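Local coordinates for protein DyP-type peroxidase (Pleurotus ostreatus PC15, PDB 6FSK) that probably uses hydrogen peroxide to oxidise dyes and other substrates, and is linked to Mn(II) oxidation, as a heme b enzyme of the dye-decolorizing peroxidase family, at residues 255-261 against 272-278; 34-39 against 478-484; 124-128 against 242-246; 191-196 against 352-356. The protein carries 1 engineered substitution. One frame throughout, in Å; residues are numbered along the deposited sequence.

Interaction 1 of 4, residues 255-261 against 272-278; sequences FLESNPI and SELLGAR
The carbonyl O of Leu-256 takes two bonds. Ser-272 OG donates to it at 2.7 Å, from above the carbonyl plane. The backbone N of Asn-259 reaches it from the opposite face. The Ser-272 hydroxyl also accepts a bond from water 1, which donates as well to Glu-257 O. The carbonyl of Arg-268, one turn back, is a second acceptor for the same hydroxyl, so the two share its one proton. The CB of Pro-260 lies 3.4 Å from Ser-272 OG. Next to these polar atoms the packing is apolar. Leu-256 pushes both methyls against the backbone of Gly-276, with CD2 3.7 Å from its N. Leu-275 CG stands anti to its own backbone N (chi1 175°). This carries CD2 into the bend of the other segment, where it meets Leu-256 CD2 at 3.8 Å and Asn-259 CB at 3.7 Å. Asn-259 is held by ND2, which bonds almost straight (174°) to Phe-255 O. Ile-261 lays CD1 over the helix backbone, 3.5 Å from Leu-275 CA, and also meets Leu-274 CG. The result is a helix-loop-helix: the end of helix 249-258 and the loop after it are packed on helix 268-280.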
# COMPACT_ATOMS: atom_id res chain seq x y z
N PHE A 255 2.23 23.55 -4.87
CA PHE A 255 1.07 23.64 -4.02
C PHE A 255 1.38 24.10 -2.62
O PHE A 255 0.78 25.04 -2.10
CB PHE A 255 0.35 22.30 -4.02
CG PHE A 255 -0.80 22.27 -3.09
CD1 PHE A 255 -1.93 23.02 -3.39
CD2 PHE A 255 -0.72 21.58 -1.90
CE1 PHE A 255 -3.02 23.01 -2.52
CE2 PHE A 255 -1.85 21.58 -1.01
CZ PHE A 255 -2.95 22.28 -1.36
N LEU A 256 2.29 23.42 -1.96
CA LEU A 256 2.65 23.76 -0.57
C LEU A 256 3.21 25.18 -0.50
O LEU A 256 2.78 25.97 0.34
CB LEU A 256 3.63 22.76 0.06
CG LEU A 256 3.17 21.33 0.17
CD1 LEU A 256 4.30 20.57 0.88
CD2 LEU A 256 1.89 21.18 0.92
N GLU A 257 4.13 25.52 -1.40
CA GLU A 257 4.72 26.84 -1.43
C GLU A 257 3.69 27.92 -1.65
O GLU A 257 3.89 29.06 -1.15
CB GLU A 257 5.69 26.90 -2.61
CG GLU A 257 7.00 26.28 -2.43
CD GLU A 257 7.83 26.28 -3.74
OE1 GLU A 257 7.47 26.87 -4.82
OE2 GLU A 257 8.90 25.68 -3.60
N SER A 258 2.64 27.59 -2.35
CA SER A 258 1.60 28.59 -2.76
C SER A 258 0.54 28.74 -1.69
O SER A 258 -0.29 29.63 -1.74
CB SER A 258 1.01 28.20 -4.08
OG SER A 258 1.97 28.20 -5.10
N ASN A 259 0.53 27.86 -0.69
CA ASN A 259 -0.53 27.84 0.36
C ASN A 259 0.07 27.75 1.78
O ASN A 259 -0.35 26.94 2.60
CB ASN A 259 -1.45 26.63 0.16
CG ASN A 259 -2.32 26.80 -1.03
OD1 ASN A 259 -3.40 27.41 -0.93
ND2 ASN A 259 -1.86 26.34 -2.18
N PRO A 260 1.10 28.53 2.12
CA PRO A 260 1.68 28.41 3.46
C PRO A 260 0.62 28.68 4.51
O PRO A 260 -0.23 29.63 4.36
CB PRO A 260 2.73 29.50 3.52
CG PRO A 260 2.27 30.52 2.52
CD PRO A 260 1.67 29.67 1.38
N ILE A 261 0.66 27.93 5.59
CA ILE A 261 -0.28 28.18 6.71
C ILE A 261 0.13 29.49 7.34
O ILE A 261 1.29 29.62 7.71
CB ILE A 261 -0.31 27.03 7.70
CG1 ILE A 261 -1.03 25.86 7.03
CG2 ILE A 261 -1.02 27.46 9.01
CD1 ILE A 261 -0.70 24.61 7.69
N SER A 272 4.57 26.46 4.85
CA SER A 272 4.41 25.51 3.74
C SER A 272 4.81 24.13 4.25
O SER A 272 4.16 23.10 3.94
CB SER A 272 5.23 25.96 2.55
OG SER A 272 4.64 27.11 1.96
N GLU A 273 5.87 24.08 5.05
CA GLU A 273 6.33 22.80 5.61
C GLU A 273 5.28 22.18 6.52
O GLU A 273 4.96 20.99 6.47
CB GLU A 273 7.62 23.02 6.41
CG GLU A 273 8.29 21.81 7.06
CD GLU A 273 9.43 22.22 8.06
OE1 GLU A 273 9.56 23.47 8.45
OE2 GLU A 273 10.26 21.34 8.43
N LEU A 274 4.65 23.04 7.31
CA LEU A 274 3.59 22.63 8.27
C LEU A 274 2.40 22.14 7.45
O LEU A 274 1.77 21.18 7.84
CB LEU A 274 3.18 23.79 9.14
CG LEU A 274 2.02 23.53 10.11
CD1 LEU A 274 2.37 22.46 11.09
CD2 LEU A 274 1.60 24.80 10.85
N LEU A 275 2.06 22.80 6.36
CA LEU A 275 0.94 22.31 5.56
C LEU A 275 1.15 20.90 5.08
O LEU A 275 0.22 20.07 5.14
CB LEU A 275 0.58 23.23 4.37
CG LEU A 275 -0.52 22.72 3.42
CD1 LEU A 275 -1.81 22.63 4.18
CD2 LEU A 275 -0.65 23.67 2.22
N GLY A 276 2.35 20.64 4.55
CA GLY A 276 2.67 19.27 4.08
C GLY A 276 2.49 18.25 5.18
O GLY A 276 1.87 17.20 4.98
N ALA A 277 3.02 18.58 6.33
CA ALA A 277 2.95 17.70 7.50
C ALA A 277 1.53 17.42 7.91
O ALA A 277 1.15 16.31 8.28
CB ALA A 277 3.75 18.26 8.67
N ARG A 278 0.70 18.46 7.81
CA ARG A 278 -0.72 18.37 8.21
C ARG A 278 -1.56 17.61 7.18
O ARG A 278 -2.50 16.91 7.57
CB ARG A 278 -1.26 19.75 8.59
CG ARG A 278 -0.66 20.29 9.86
CD ARG A 278 -1.18 21.61 10.25
NE ARG A 278 -2.67 21.65 10.47
CZ ARG A 278 -3.29 21.44 11.65
NH1 ARG A 278 -2.60 21.01 12.73
NH2 ARG A 278 -4.60 21.62 11.78
O HOH W 1 5.71 29.38 0.93

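Interaction 2 of 4, residues 34-39 against 478-484; sequences FKANMA and LKTKFAI
Met-38 packs CB and CG against the carbonyl O of Phe-482, CB at 3.3 Å. The methionine chain then bends at both outer torsions (chi2 -67°, chi3 -68°). The bends bring CE to Leu-478 CD2 at 3.9 Å, and beside Phe-482 CB. Met-38 CG also sits over one face of the Phe-34 ring, towards the rim. Phe-482 O is buried here without a hydrogen-bond partner. Its neighbours are the methionine CB and CG and the CA of Lys-35, whose C-H points to it. Helix 31-41 belongs to the N-terminal domain, where strands 166-175, 20-28, 134-140 and 74-80 run in the 4-1-3-2 order of the ferredoxin-like fold. The other segment is the end of helix 475-481 and the three-residue C-terminal tail. The last residue, Ile-484, donates its N-H to Lys-35 O at 3.1 Å from N, from well above the carbonyl plane. Ala-483 CA makes a C-H contact to the same oxygen. CG1 of Ile-484 stands between the backbone N and the carbonyl carbon (chi1 62°), the crowded position, and lies against Ala-36 CA at 3.6 Å. Water 2 donates to both Ala-36 O and Ile-484 O. The extended chain of Lys-35 runs past the tail, and its NZ bonds to Leu-87 O. Further off, the ring of Phe-482 meets that of Phe-79 on strand 74-80, and Phe-34 meets Phe-157.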
# COMPACT_ATOMS: atom_id res chain seq x y z
N PHE A 34 2.26 -24.94 -18.06
CA PHE A 34 2.46 -24.02 -16.94
C PHE A 34 2.50 -24.77 -15.65
O PHE A 34 3.41 -24.58 -14.80
CB PHE A 34 1.37 -22.94 -16.90
CG PHE A 34 1.50 -22.01 -15.70
CD1 PHE A 34 2.42 -21.01 -15.74
CD2 PHE A 34 0.74 -22.19 -14.55
CE1 PHE A 34 2.60 -20.18 -14.62
CE2 PHE A 34 0.84 -21.33 -13.49
CZ PHE A 34 1.78 -20.32 -13.53
N LYS A 35 1.53 -25.67 -15.48
CA LYS A 35 1.48 -26.43 -14.21
C LYS A 35 2.63 -27.34 -14.08
O LYS A 35 3.20 -27.48 -13.05
CB LYS A 35 0.16 -27.13 -14.05
CG LYS A 35 -1.05 -26.24 -13.96
CD LYS A 35 -2.29 -27.06 -13.68
CE LYS A 35 -3.49 -26.19 -13.79
NZ LYS A 35 -4.72 -26.78 -13.20
N ALA A 36 3.12 -27.96 -15.19
CA ALA A 36 4.31 -28.76 -15.06
C ALA A 36 5.54 -27.88 -14.68
O ALA A 36 6.39 -28.27 -13.90
CB ALA A 36 4.55 -29.51 -16.39
N ASN A 37 5.68 -26.67 -15.31
CA ASN A 37 6.78 -25.82 -15.05
C ASN A 37 6.76 -25.27 -13.56
O ASN A 37 7.78 -25.08 -12.91
CB ASN A 37 6.76 -24.63 -16.02
CG ASN A 37 7.00 -25.00 -17.45
OD1 ASN A 37 7.46 -26.13 -17.80
ND2 ASN A 37 6.71 -24.09 -18.31
N MET A 38 5.55 -25.09 -13.07
CA MET A 38 5.33 -24.61 -11.73
C MET A 38 6.00 -25.53 -10.73
O MET A 38 6.55 -25.10 -9.72
CB MET A 38 3.88 -24.51 -11.37
CG MET A 38 3.24 -23.20 -11.81
SD MET A 38 3.83 -21.71 -10.98
CE MET A 38 3.24 -21.91 -9.28
N ALA A 39 6.05 -26.80 -11.02
CA ALA A 39 6.77 -27.68 -10.08
C ALA A 39 8.21 -27.39 -9.83
O ALA A 39 8.73 -27.60 -8.75
CB ALA A 39 6.58 -29.13 -10.53
N LEU A 478 0.11 -23.96 -3.94
CA LEU A 478 0.84 -23.98 -5.22
C LEU A 478 1.14 -25.44 -5.66
O LEU A 478 1.01 -25.76 -6.85
CB LEU A 478 2.07 -23.15 -5.18
CG LEU A 478 1.92 -21.65 -4.88
CD1 LEU A 478 3.23 -20.96 -4.61
CD2 LEU A 478 1.24 -20.99 -6.03
N LYS A 479 1.57 -26.26 -4.72
CA LYS A 479 1.95 -27.64 -5.07
C LYS A 479 0.76 -28.46 -5.49
O LYS A 479 0.88 -29.27 -6.43
CB LYS A 479 2.68 -28.30 -3.91
CG LYS A 479 4.10 -27.81 -3.64
CD LYS A 479 4.65 -28.59 -2.44
CE LYS A 479 5.82 -28.01 -1.72
NZ LYS A 479 7.06 -28.11 -2.47
N THR A 480 -0.39 -28.22 -4.89
CA THR A 480 -1.56 -29.05 -5.16
C THR A 480 -2.53 -28.55 -6.19
O THR A 480 -3.28 -29.35 -6.85
CB THR A 480 -2.34 -29.30 -3.83
OG1 THR A 480 -2.80 -28.06 -3.26
CG2 THR A 480 -1.48 -29.98 -2.86
N LYS A 481 -2.65 -27.23 -6.36
CA LYS A 481 -3.61 -26.68 -7.29
C LYS A 481 -2.99 -26.02 -8.52
O LYS A 481 -3.68 -25.87 -9.53
CB LYS A 481 -4.52 -25.65 -6.63
CG LYS A 481 -5.26 -26.16 -5.40
CD LYS A 481 -6.33 -27.19 -5.73
CE LYS A 481 -7.47 -26.59 -6.54
NZ LYS A 481 -8.64 -27.50 -6.64
N PHE A 482 -1.74 -25.62 -8.40
CA PHE A 482 -1.08 -24.85 -9.47
C PHE A 482 0.01 -25.66 -10.19
O PHE A 482 0.68 -25.11 -11.07
CB PHE A 482 -0.50 -23.55 -8.92
CG PHE A 482 -1.54 -22.61 -8.43
CD1 PHE A 482 -2.14 -22.78 -7.18
CD2 PHE A 482 -1.91 -21.49 -9.13
CE1 PHE A 482 -3.11 -21.88 -6.71
CE2 PHE A 482 -2.87 -20.67 -8.72
CZ PHE A 482 -3.49 -20.78 -7.48
N ALA A 483 0.31 -26.89 -9.78
CA ALA A 483 1.47 -27.64 -10.26
C ALA A 483 1.06 -29.08 -10.56
O ALA A 483 0.11 -29.56 -9.99
CB ALA A 483 2.58 -27.67 -9.24
N ILE A 484 1.83 -29.74 -11.42
CA ILE A 484 1.63 -31.22 -11.64
C ILE A 484 2.95 -31.93 -11.48
O ILE A 484 3.95 -31.39 -11.95
CB ILE A 484 0.95 -31.57 -13.00
CG1 ILE A 484 1.78 -31.12 -14.20
CG2 ILE A 484 -0.50 -31.06 -13.05
CD1 ILE A 484 1.07 -31.16 -15.54
O HOH W 2 6.74 -30.96 -13.49

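Interaction 3 of 4, residues 124-128 against 242-246; sequences WEAPF and FRYLF
Phe-128 packs the end of its ring against Phe-242 and Tyr-244. Its CE2 meets Tyr-244 CD2 at 3.6 Å, and its CE1 meets Phe-242 CE2 at 3.9 Å. The rings are oblique, with planes 60° apart for the tyrosine and 34° for the phenylalanine. Together they form an aromatic cluster. Beside it, Glu-125 reaches across with an extended chain. Its OE1 comes to the edge of the tyrosine ring, 3.7 Å from CE2, with the carboxylate and ring planes steeply inclined. Its OE2 lies 3.5 Å from Phe-246 CZ. Glu-125 thus meets both rings directly by carboxylate oxygen against ring C-H. Water 3 adds a polar link: it donates to Glu-125 OE1 and is hydrogen-bonded to Tyr-244 OH at 2.6 Å. Phe-246 supports the tyrosine from within the strand, with CE1 over the centre of its ring. At the other end, Trp-124 CZ2 touches the edge of the Arg-243 guanidinium. Both polar ends turn to Asp-111: it accepts from Trp-124 NE1 and makes a salt bridge with Arg-243 NH2. Gln-102 OE1 accepts from Arg-243 NH1. Phe-25 of strand 20-28 meets the Phe-128 ring edge-to-face and also touches Phe-242. The loop after strand 119-122 is therefore packed on strand 238-247, which runs between 462-472 and 379-386 in the sheet, with helix 102-109 covering the Trp-124 side.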
# COMPACT_ATOMS: atom_id res chain seq x y z
N TRP A 124 -5.02 4.22 -17.96
CA TRP A 124 -3.83 3.50 -17.54
C TRP A 124 -2.86 3.24 -18.71
O TRP A 124 -3.27 3.32 -19.90
CB TRP A 124 -4.23 2.14 -17.00
CG TRP A 124 -4.90 2.17 -15.63
CD1 TRP A 124 -5.05 3.19 -14.83
CD2 TRP A 124 -5.43 1.03 -14.96
NE1 TRP A 124 -5.71 2.82 -13.64
CE2 TRP A 124 -5.91 1.47 -13.69
CE3 TRP A 124 -5.41 -0.34 -15.25
CZ2 TRP A 124 -6.44 0.61 -12.78
CZ3 TRP A 124 -5.98 -1.21 -14.37
CH2 TRP A 124 -6.44 -0.70 -13.09
N GLU A 125 -1.61 2.96 -18.39
CA GLU A 125 -0.71 2.52 -19.43
C GLU A 125 -1.26 1.29 -20.13
O GLU A 125 -1.91 0.40 -19.57
CB GLU A 125 0.66 2.21 -18.88
CG GLU A 125 1.36 3.39 -18.27
CD GLU A 125 2.76 3.19 -17.94
OE1 GLU A 125 3.26 2.04 -18.04
OE2 GLU A 125 3.37 4.19 -17.48
N ALA A 126 -1.02 1.16 -21.45
CA ALA A 126 -1.64 0.10 -22.24
C ALA A 126 -1.53 -1.31 -21.75
O ALA A 126 -2.53 -2.07 -21.77
CB ALA A 126 -1.16 0.23 -23.69
N PRO A 127 -0.39 -1.71 -21.24
CA PRO A 127 -0.27 -3.09 -20.83
C PRO A 127 -1.20 -3.44 -19.66
O PRO A 127 -1.69 -4.56 -19.55
CB PRO A 127 1.17 -3.23 -20.43
CG PRO A 127 1.86 -2.12 -21.11
CD PRO A 127 0.91 -1.01 -21.31
N PHE A 128 -1.54 -2.44 -18.83
CA PHE A 128 -2.43 -2.74 -17.70
C PHE A 128 -3.89 -2.77 -18.04
O PHE A 128 -4.72 -3.10 -17.21
CB PHE A 128 -2.12 -1.75 -16.52
CG PHE A 128 -0.77 -2.02 -15.86
CD1 PHE A 128 -0.66 -3.11 -14.98
CD2 PHE A 128 0.35 -1.27 -16.12
CE1 PHE A 128 0.57 -3.40 -14.42
CE2 PHE A 128 1.59 -1.56 -15.52
CZ PHE A 128 1.67 -2.61 -14.66
N PHE A 242 -1.99 -4.36 -6.10
CA PHE A 242 -0.94 -3.57 -6.76
C PHE A 242 -1.52 -2.32 -7.37
O PHE A 242 -2.53 -2.42 -8.06
CB PHE A 242 -0.24 -4.37 -7.84
CG PHE A 242 0.72 -3.56 -8.65
CD1 PHE A 242 1.90 -3.08 -8.12
CD2 PHE A 242 0.43 -3.27 -9.97
CE1 PHE A 242 2.80 -2.36 -8.94
CE2 PHE A 242 1.31 -2.51 -10.73
CZ PHE A 242 2.42 -2.02 -10.18
N ARG A 243 -0.90 -1.16 -7.10
CA ARG A 243 -1.28 0.13 -7.71
C ARG A 243 -0.05 0.82 -8.20
O ARG A 243 0.91 1.03 -7.46
CB ARG A 243 -2.02 1.04 -6.72
CG ARG A 243 -3.31 0.40 -6.19
CD ARG A 243 -4.50 0.69 -7.07
NE ARG A 243 -5.01 2.06 -7.07
CZ ARG A 243 -5.74 2.62 -8.02
NH1 ARG A 243 -5.98 2.00 -9.16
NH2 ARG A 243 -6.15 3.86 -7.83
N TYR A 244 -0.05 1.15 -9.49
CA TYR A 244 1.12 1.85 -10.08
C TYR A 244 0.91 3.34 -9.99
O TYR A 244 0.09 3.90 -10.78
CB TYR A 244 1.19 1.39 -11.52
CG TYR A 244 2.45 1.71 -12.29
CD1 TYR A 244 3.60 2.10 -11.71
CD2 TYR A 244 2.46 1.46 -13.67
CE1 TYR A 244 4.78 2.29 -12.45
CE2 TYR A 244 3.61 1.68 -14.38
CZ TYR A 244 4.75 2.04 -13.79
OH TYR A 244 5.91 2.24 -14.58
N LEU A 245 1.44 3.92 -8.93
CA LEU A 245 1.02 5.29 -8.54
C LEU A 245 2.05 6.32 -8.88
O LEU A 245 3.08 6.41 -8.24
CB LEU A 245 0.66 5.37 -7.07
CG LEU A 245 -0.50 4.46 -6.68
CD1 LEU A 245 -0.76 4.61 -5.14
CD2 LEU A 245 -1.82 4.72 -7.37
N PHE A 246 1.82 7.09 -9.93
CA PHE A 246 2.82 8.13 -10.30
C PHE A 246 2.60 9.32 -9.37
O PHE A 246 1.45 9.62 -9.02
CB PHE A 246 2.62 8.54 -11.78
CG PHE A 246 3.19 7.58 -12.74
CD1 PHE A 246 2.65 6.34 -12.92
CD2 PHE A 246 4.33 7.87 -13.46
CE1 PHE A 246 3.25 5.37 -13.73
CE2 PHE A 246 4.87 6.94 -14.35
CZ PHE A 246 4.33 5.70 -14.48
O HOH W 3 5.76 1.49 -17.03

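Interaction 4 of 4, residues 191-196 against 352-356; sequences DGISHP and RIIRR. Unlike the reference sequence in segment 191-196: His-195 (reference Asn). With HEM (protoporphyrin IX containing Fe), chain C.
Arg-355 spreads its guanidinium between the loop 191-196 and the heme, and NE, NH1 and NH2 each find an acceptor. NH2 donates to Ser-194 O at 3.0 Å, from above that carbonyl plane, and to heme propionate oxygen O2A at 2.9 Å. NH1 also donates to O2A. It makes a salt bridge with Asp-191 OD1 at 3.1 Å, though the hydrogen bond there is weak (127°). O2A and OD1 approach the same side of NH1. A bend at chi3 (-63°) helps lay the group flat over the porphyrin, one face on C4D and the other under His-195 CE1. The same propionate oxygen takes the N-H of Gly-192 and of Ile-193, while Ser-194 N goes to O1A. Ser-194 OG donates to O2D of the second propionate at 2.6 Å. Arg-352 NH2 gives bonds to waters 4 and 6. Water 4 serves O2D and Ser-194 O, though acceptors there outnumber its protons; water 6 donates to Ser-194 OG and His-195 O. Water 5 accepts from NE and has two protons for several acceptors: Ile-353 O, 2.7 Å from the water O, and Ser-194 O, farther off; it also bonds His-195 ND1. Pro-196 covers one face of the Arg-352 guanidinium, which has a cation-pi contact with Tyr-334. Pro-196 CG meets Ile-354 CG1 at 3.8 Å. Asp-191 and Gly-192 end the GxxDG motif of the family, on the heme side away from the axial ligand His-329. The loop leads into strand 197-198, and Arg-355 lies on the outermost strand 354-360, beside strand 379-386.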
# COMPACT_ATOMS: atom_id res chain seq x y z
N ASP A 191 8.30 6.61 4.91
CA ASP A 191 7.20 5.68 4.61
C ASP A 191 7.59 4.34 5.20
O ASP A 191 8.76 4.03 5.37
CB ASP A 191 7.10 5.57 3.07
CG ASP A 191 5.76 4.96 2.57
OD1 ASP A 191 4.76 4.87 3.30
OD2 ASP A 191 5.76 4.54 1.38
N GLY A 192 6.59 3.58 5.56
CA GLY A 192 6.84 2.26 6.14
C GLY A 192 6.84 2.16 7.64
O GLY A 192 7.41 1.23 8.17
N ILE A 193 6.27 3.13 8.34
CA ILE A 193 6.40 3.26 9.77
C ILE A 193 5.35 2.36 10.44
O ILE A 193 5.62 1.63 11.39
CB ILE A 193 6.25 4.71 10.24
CG1 ILE A 193 7.36 5.57 9.57
CG2 ILE A 193 6.18 4.84 11.75
CD1 ILE A 193 7.17 7.05 9.71
N SER A 194 4.09 2.60 10.06
CA SER A 194 2.98 2.02 10.81
C SER A 194 2.32 0.83 10.10
O SER A 194 1.66 1.02 9.09
CB SER A 194 1.89 3.07 11.15
OG SER A 194 0.81 2.51 11.94
N HIS A 195 2.43 -0.37 10.69
CA HIS A 195 1.77 -1.56 10.19
C HIS A 195 1.09 -2.27 11.34
O HIS A 195 1.50 -2.08 12.48
CB HIS A 195 2.71 -2.58 9.59
CG HIS A 195 3.55 -2.02 8.49
ND1 HIS A 195 3.01 -1.72 7.25
CD2 HIS A 195 4.85 -1.67 8.47
CE1 HIS A 195 3.97 -1.19 6.50
NE2 HIS A 195 5.10 -1.14 7.21
N PRO A 196 0.08 -3.08 11.05
CA PRO A 196 -0.52 -3.80 12.16
C PRO A 196 0.44 -4.89 12.64
O PRO A 196 1.11 -5.57 11.81
CB PRO A 196 -1.73 -4.46 11.55
CG PRO A 196 -1.34 -4.60 10.06
CD PRO A 196 -0.67 -3.29 9.79
N ARG A 352 -7.38 -3.19 8.34
CA ARG A 352 -5.93 -3.05 8.39
C ARG A 352 -5.30 -3.71 7.17
O ARG A 352 -5.81 -4.70 6.64
CB ARG A 352 -5.35 -3.66 9.69
CG ARG A 352 -5.96 -3.02 10.92
CD ARG A 352 -5.79 -1.55 11.05
NE ARG A 352 -4.38 -1.11 11.02
CZ ARG A 352 -3.56 -1.08 12.03
NH1 ARG A 352 -3.93 -1.58 13.26
NH2 ARG A 352 -2.33 -0.66 11.85
N ILE A 353 -4.16 -3.14 6.76
CA ILE A 353 -3.38 -3.66 5.65
C ILE A 353 -1.94 -3.61 5.97
O ILE A 353 -1.47 -2.76 6.75
CB ILE A 353 -3.66 -2.85 4.33
CG1 ILE A 353 -3.27 -1.35 4.50
CG2 ILE A 353 -5.08 -3.00 3.87
CD1 ILE A 353 -3.36 -0.58 3.19
N ILE A 354 -1.19 -4.56 5.35
CA ILE A 354 0.24 -4.54 5.46
C ILE A 354 0.76 -4.03 4.14
O ILE A 354 0.53 -4.64 3.12
CB ILE A 354 0.84 -5.93 5.78
CG1 ILE A 354 0.46 -6.36 7.20
CG2 ILE A 354 2.33 -5.90 5.59
CD1 ILE A 354 0.85 -7.80 7.46
N ARG A 355 1.54 -2.95 4.18
CA ARG A 355 2.09 -2.33 2.93
C ARG A 355 3.51 -2.72 2.68
O ARG A 355 4.35 -2.83 3.60
CB ARG A 355 2.03 -0.83 3.03
CG ARG A 355 0.63 -0.30 3.05
CD ARG A 355 0.54 1.16 3.50
NE ARG A 355 1.00 1.32 4.89
CZ ARG A 355 1.95 2.18 5.24
NH1 ARG A 355 2.52 3.03 4.36
NH2 ARG A 355 2.34 2.20 6.47
N ARG A 356 3.84 -2.99 1.41
CA ARG A 356 5.19 -3.38 1.00
C ARG A 356 5.62 -2.47 -0.19
O ARG A 356 6.18 -3.01 -1.15
CB ARG A 356 5.28 -4.85 0.62
CG ARG A 356 4.84 -5.80 1.66
CD ARG A 356 5.80 -5.87 2.85
NE ARG A 356 5.39 -6.87 3.80
CZ ARG A 356 5.51 -6.81 5.12
NH1 ARG A 356 6.02 -5.78 5.73
NH2 ARG A 356 5.09 -7.86 5.86
CHA HEM C . 0.75 5.68 5.68
CHB HEM C . 2.42 7.97 1.78
CHC HEM C . -0.74 5.54 -0.92
CHD HEM C . -2.64 3.46 3.02
C1A HEM C . 1.51 6.53 4.87
C2A HEM C . 2.57 7.39 5.32
C3A HEM C . 3.07 7.99 4.23
C4A HEM C . 2.27 7.57 3.13
CMA HEM C . 4.15 9.02 4.20
CAA HEM C . 2.99 7.57 6.77
CBA HEM C . 4.12 6.69 7.29
CGA HEM C . 3.72 5.25 7.44
O1A HEM C . 3.01 4.90 8.38
O2A HEM C . 4.16 4.43 6.60
C1B HEM C . 1.71 7.53 0.66
C2B HEM C . 1.94 7.88 -0.67
C3B HEM C . 1.10 7.19 -1.47
C4B HEM C . 0.28 6.39 -0.55
CMB HEM C . 2.95 8.90 -1.14
CAB HEM C . 0.87 7.17 -2.94
CBB HEM C . 1.77 7.55 -3.81
C1C HEM C . -1.60 4.82 -0.15
C2C HEM C . -2.72 4.06 -0.54
C3C HEM C . -3.29 3.48 0.56
C4C HEM C . -2.46 3.85 1.68
CMC HEM C . -3.16 3.90 -1.96
CAC HEM C . -4.52 2.66 0.75
CBC HEM C . -5.59 2.73 -0.06
C1D HEM C . -1.80 3.87 4.06
C2D HEM C . -1.95 3.28 5.42
C3D HEM C . -0.95 3.89 6.16
C4D HEM C . -0.31 4.84 5.26
CMD HEM C . -2.90 2.24 5.88
CAD HEM C . -0.64 3.73 7.64
CBD HEM C . -1.48 4.61 8.51
CGD HEM C . -1.25 4.33 9.98
O1D HEM C . -1.01 5.36 10.65
O2D HEM C . -1.20 3.19 10.39
NA HEM C . 1.24 6.72 3.52
NB HEM C . 0.65 6.69 0.73
NC HEM C . -1.54 4.78 1.26
ND HEM C . -0.88 4.83 4.05
FE HEM C . -0.18 5.82 2.42
O HOH W 4 -1.32 0.65 9.39
O HOH W 5 0.28 -0.68 6.87
O HOH W 6 0.26 0.31 13.40

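In the fold
Interaction 2 opens first, on helix 31-41, and closes only at the C terminus, so its loop holds the other three. It ties the N-terminal domain to the chain's tail. Interaction 3 opens at 124-128 and closes at strand 238-247, joining the N-terminal and C-terminal domains. Interaction 4 opens at 191-196, before interaction 3 has closed, and ends at 352-356; the two cross. Both reach the same sheet, with nearest atoms about 8 Å apart. Interaction 1 starts after interaction 3 closes, on the helix that follows its strand. It is a short local closure within the span of interaction 4. Interactions 1 and 2 lie on opposite sides of the chain's centre, about 53 Å apart between centres.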